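PDB 4Q3N: MGS-M5 from Unidentified, which probably catalyses the NAD-dependent interconversion of L-lactate and pyruvate, as a tetrameric L-lactate dehydrogenase. Local coordinates for residues Val14-Ala19 against Met46-Gly51; Val23-Val28 against Ile234-Val239. One frame throughout, in Å; residues are numbered along the deposited sequence.

Interaction 1: Val14-Ala19 against Met46-Gly51; sequences VGMSYA and MDLNHG
Ala19 and Leu48 mark the nearest approach of the two backbones, with Ala19 CA 8.3 Å from Leu48 CA. Residues 14-19 are wholly helical and belong to helix 13-25. Residues 46-49 are helical and belong to helix 38-49. The gap between the backbones is bridged by three side chains. Leu48 points across to the first helix and ends in its two methyls. Met16 reaches it with its terminal methyl: Met16 CE lies 3.7 Å from Leu48 CD1. It is almost as near the branch point, with Met16 CE 3.8 Å from Leu48 CG, so it sits on the fork of the leucine and not on one methyl alone. Met16 gets there by bending twice, at chi2 (-55°) and chi3 (-51°), which folds the thioether into a compact hook. One turn further on, Ala19 CB touches Leu48 CD1 at 3.9 Å. CD1 is thus shared by methionine and alanine. Leu48 packs on Leu31 and Leu33 of strand 30-34, Met16 on Leu33 and Ala19 on Leu31. This is the layer between sheet and helices in a Rossmann fold. The two helices follow strands 5-9 and 30-34 of the parallel sheet and lie side by side over it. Gly15, in the first turn of helix 13-25, is the third glycine of a GxGxxG pattern that is probably the dinucleotide-binding motif. Next to Leu48, Asp47 turns to the second subunit, where it forms a salt bridge with Lys227 of that subunit and hydrogen bonds with its 230-233 region. Across the two segments there is no hydrogen bond. Apolar carbon contacts carry this meeting of the two segments, so their fit depends on shape and on exclusion of water, without directional bonds.

Interaction 2: Val23-Val28 against Ile234-Val239; sequences VNQGTV and IGMALV
Val239 CG1 sits against the end of Gln25 and the hydroxyl of Thr27. It lies 3.6 Å from Gln25 OE1, 3.6 Å from Gln25 NE2 and 3.7 Å from Gln25 CD. The methyl thus lies over one face of the amide, shifted toward its O and N end. Thr27 OG1 comes to 3.5 Å from the same Val239 CG1. With CG1 anti to the backbone N (chi1 172°), the valine sends this methyl to both partners. Gln25 is extended beyond CG, and it and Val239 come from opposite directions. Met236 crosses Gln25 at about a right angle and brings its CE to 4.2 Å from Gln25 NE2. A water links the helices: it accepts from Gln25 NE2 at 2.9 Å and donates to the backbone Met236 O at 3.0 Å. The chain turns sharply between Gln25 and Thr27. Gly26, with phi 58°, is the C-prime residue of a Schellman motif that ends helix 13-25. Its 6-to-1 bond runs from Thr27 N to Met22 O, and the bond from Gly26 N to Val23 O is weak. After the turn, Thr27 faces helix 232-246 of the C-terminal region. Further out, Val239 also packs on Ala21 and Met22. The strongest polar partner of Gln25 is Asn24 OD1 of the second subunit, which accepts from NE2; the water is another. The reciprocal bond joins Asn24 OD1 to Gln25 NE2 of that subunit.

In the fold
Helix 13-25 serves both interactions, whose centres lie about 10 Å apart. One side of it meets helix 38-49 in interaction 1; another meets helix 232-246 in interaction 2. Tyr18 connects the two sites directly: Tyr18 CD1 is 3.4 Å from Leu238 CB, and Tyr18 CE1 is 3.7 Å from Val239 N. Its hydroxyl is hydrogen-bonded to Thr242, further along helix 232-246. Both sites also touch the second subunit. Interaction 1 lies nearer the start of helix 13-25, with Gly15 of the probable dinucleotide-binding motif, and interaction 2 lies at its end. Neither includes the sodium ligands Ile198, Met201 and Ile204.

Interaction 1: Val14-Ala19 against Met46-Gly51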
# COMPACT_ATOMS: atom_id res chain seq x y z
N VAL A 14 14.43 19.36 -3.53
CA VAL A 14 14.78 18.14 -2.75
C VAL A 14 13.82 17.94 -1.56
O VAL A 14 13.20 16.87 -1.41
CB VAL A 14 16.26 18.19 -2.26
CG1 VAL A 14 16.54 17.06 -1.29
CG2 VAL A 14 17.24 18.12 -3.46
N GLY A 15 13.64 18.97 -0.75
CA GLY A 15 12.78 18.82 0.42
C GLY A 15 11.34 18.52 0.01
O GLY A 15 10.65 17.71 0.67
N MET A 16 10.88 19.15 -1.07
CA MET A 16 9.47 19.01 -1.41
C MET A 16 9.20 17.69 -2.18
O MET A 16 8.12 17.15 -2.09
CB MET A 16 8.95 20.22 -2.21
CG MET A 16 8.85 21.50 -1.34
SD MET A 16 7.86 21.25 0.14
CE MET A 16 6.30 20.52 -0.49
N SER A 17 10.16 17.21 -2.96
CA SER A 17 10.00 15.91 -3.61
C SER A 17 9.94 14.84 -2.52
O SER A 17 9.10 13.93 -2.54
CB SER A 17 11.16 15.67 -4.57
OG SER A 17 11.01 16.54 -5.70
N TYR A 18 10.78 15.00 -1.52
CA TYR A 18 10.73 14.13 -0.35
C TYR A 18 9.34 14.19 0.34
O TYR A 18 8.68 13.14 0.57
CB TYR A 18 11.83 14.54 0.64
CG TYR A 18 11.70 13.94 2.04
CD1 TYR A 18 11.61 12.56 2.24
CD2 TYR A 18 11.69 14.76 3.15
CE1 TYR A 18 11.50 12.00 3.56
CE2 TYR A 18 11.62 14.23 4.48
CZ TYR A 18 11.53 12.85 4.66
OH TYR A 18 11.45 12.34 5.95
N ALA A 19 8.87 15.39 0.64
CA ALA A 19 7.57 15.54 1.28
C ALA A 19 6.44 14.93 0.40
O ALA A 19 5.60 14.19 0.92
CB ALA A 19 7.27 16.99 1.57
N MET A 46 -0.12 24.24 1.37
CA MET A 46 -1.43 24.24 0.67
C MET A 46 -1.42 23.20 -0.45
O MET A 46 -2.33 22.36 -0.55
CB MET A 46 -1.75 25.59 0.07
CG MET A 46 -1.92 26.69 1.07
SD MET A 46 -1.95 28.27 0.23
CE MET A 46 -2.09 29.38 1.66
N ASP A 47 -0.38 23.22 -1.27
CA ASP A 47 -0.36 22.41 -2.50
C ASP A 47 -0.35 20.92 -2.11
O ASP A 47 -1.02 20.11 -2.77
CB ASP A 47 0.87 22.78 -3.37
CG ASP A 47 0.69 22.45 -4.86
OD1 ASP A 47 -0.46 22.19 -5.33
OD2 ASP A 47 1.73 22.48 -5.59
N LEU A 48 0.40 20.58 -1.06
CA LEU A 48 0.39 19.17 -0.57
C LEU A 48 -0.98 18.82 -0.00
O LEU A 48 -1.50 17.77 -0.32
CB LEU A 48 1.44 18.93 0.49
CG LEU A 48 2.92 18.92 0.08
CD1 LEU A 48 3.76 18.61 1.35
CD2 LEU A 48 3.19 17.88 -1.00
N ASN A 49 -1.53 19.70 0.86
CA ASN A 49 -2.82 19.41 1.51
C ASN A 49 -3.95 19.17 0.53
O ASN A 49 -4.81 18.33 0.76
CB ASN A 49 -3.25 20.54 2.46
CG ASN A 49 -2.63 20.36 3.84
OD1 ASN A 49 -2.49 19.22 4.29
ND2 ASN A 49 -2.24 21.47 4.50
N HIS A 50 -3.91 19.87 -0.59
CA HIS A 50 -4.97 19.77 -1.57
C HIS A 50 -5.02 18.41 -2.27
O HIS A 50 -5.99 18.10 -2.94
CB HIS A 50 -4.85 20.90 -2.60
CG HIS A 50 -5.07 22.24 -2.00
ND1 HIS A 50 -4.77 23.43 -2.64
CD2 HIS A 50 -5.57 22.58 -0.79
CE1 HIS A 50 -5.07 24.44 -1.85
NE2 HIS A 50 -5.57 23.96 -0.72
N GLY A 51 -3.97 17.62 -2.18
CA GLY A 51 -4.02 16.29 -2.79
C GLY A 51 -4.46 15.20 -1.78
O GLY A 51 -4.74 14.06 -2.17

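Interaction 2: Val23-Val28 against Ile234-Val239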
# COMPACT_ATOMS: atom_id res chain seq x y z
N VAL A 23 3.81 11.87 1.24
CA VAL A 23 2.35 11.99 1.14
C VAL A 23 1.78 10.87 0.26
O VAL A 23 0.75 10.26 0.59
CB VAL A 23 1.94 13.35 0.57
CG1 VAL A 23 0.42 13.39 0.27
CG2 VAL A 23 2.32 14.45 1.56
N ASN A 24 2.41 10.59 -0.87
CA ASN A 24 1.89 9.55 -1.74
C ASN A 24 2.10 8.12 -1.20
O ASN A 24 1.37 7.24 -1.57
CB ASN A 24 2.53 9.69 -3.09
CG ASN A 24 1.85 10.81 -3.90
OD1 ASN A 24 0.79 10.58 -4.47
ND2 ASN A 24 2.43 12.03 -3.88
N GLN A 25 3.15 7.92 -0.40
CA GLN A 25 3.40 6.63 0.23
C GLN A 25 2.70 6.53 1.59
O GLN A 25 2.68 5.46 2.15
CB GLN A 25 4.92 6.37 0.40
CG GLN A 25 5.66 6.21 -0.96
CD GLN A 25 7.03 5.60 -0.76
OE1 GLN A 25 7.22 4.76 0.15
NE2 GLN A 25 8.03 6.04 -1.57
N GLY A 26 2.16 7.62 2.12
CA GLY A 26 1.63 7.58 3.51
C GLY A 26 2.67 7.18 4.56
O GLY A 26 2.40 6.41 5.48
N THR A 27 3.89 7.70 4.46
CA THR A 27 4.99 7.31 5.36
C THR A 27 4.80 7.65 6.81
O THR A 27 5.06 6.83 7.71
CB THR A 27 6.31 8.01 4.90
OG1 THR A 27 6.43 7.70 3.51
CG2 THR A 27 7.51 7.42 5.67
N VAL A 28 4.31 8.87 7.05
CA VAL A 28 4.06 9.27 8.45
C VAL A 28 2.75 10.02 8.50
O VAL A 28 2.23 10.40 7.46
CB VAL A 28 5.20 10.20 9.01
CG1 VAL A 28 6.54 9.49 8.99
CG2 VAL A 28 5.27 11.52 8.17
N ILE A 234 16.60 11.41 -5.00
CA ILE A 234 16.93 11.60 -3.57
C ILE A 234 15.64 11.63 -2.75
O ILE A 234 15.60 11.16 -1.61
CB ILE A 234 17.76 12.89 -3.37
CG1 ILE A 234 18.23 13.03 -1.91
CG2 ILE A 234 16.98 14.12 -3.82
CD1 ILE A 234 19.14 11.87 -1.42
N GLY A 235 14.57 12.18 -3.32
CA GLY A 235 13.32 12.21 -2.58
C GLY A 235 12.89 10.81 -2.12
O GLY A 235 12.49 10.61 -0.96
N MET A 236 12.98 9.83 -3.00
CA MET A 236 12.57 8.45 -2.63
C MET A 236 13.60 7.76 -1.72
O MET A 236 13.24 6.92 -0.88
CB MET A 236 12.33 7.63 -3.90
CG MET A 236 11.02 8.11 -4.60
SD MET A 236 10.57 7.15 -6.04
CE MET A 236 9.98 5.61 -5.21
N ALA A 237 14.89 8.11 -1.87
CA ALA A 237 15.92 7.60 -0.96
C ALA A 237 15.61 8.11 0.46
O ALA A 237 15.68 7.35 1.43
CB ALA A 237 17.36 8.10 -1.41
N LEU A 238 15.31 9.42 0.59
CA LEU A 238 15.00 9.98 1.91
C LEU A 238 13.73 9.33 2.53
O LEU A 238 13.64 9.11 3.76
CB LEU A 238 14.80 11.50 1.85
CG LEU A 238 16.08 12.29 1.47
CD1 LEU A 238 15.80 13.79 1.08
CD2 LEU A 238 17.13 12.17 2.62
N VAL A 239 12.74 9.06 1.68
CA VAL A 239 11.56 8.34 2.17
C VAL A 239 11.96 6.98 2.74
O VAL A 239 11.51 6.57 3.84
CB VAL A 239 10.51 8.15 1.06
CG1 VAL A 239 9.37 7.19 1.60
CG2 VAL A 239 9.97 9.52 0.69
O HOH W 1 10.79 5.28 -1.21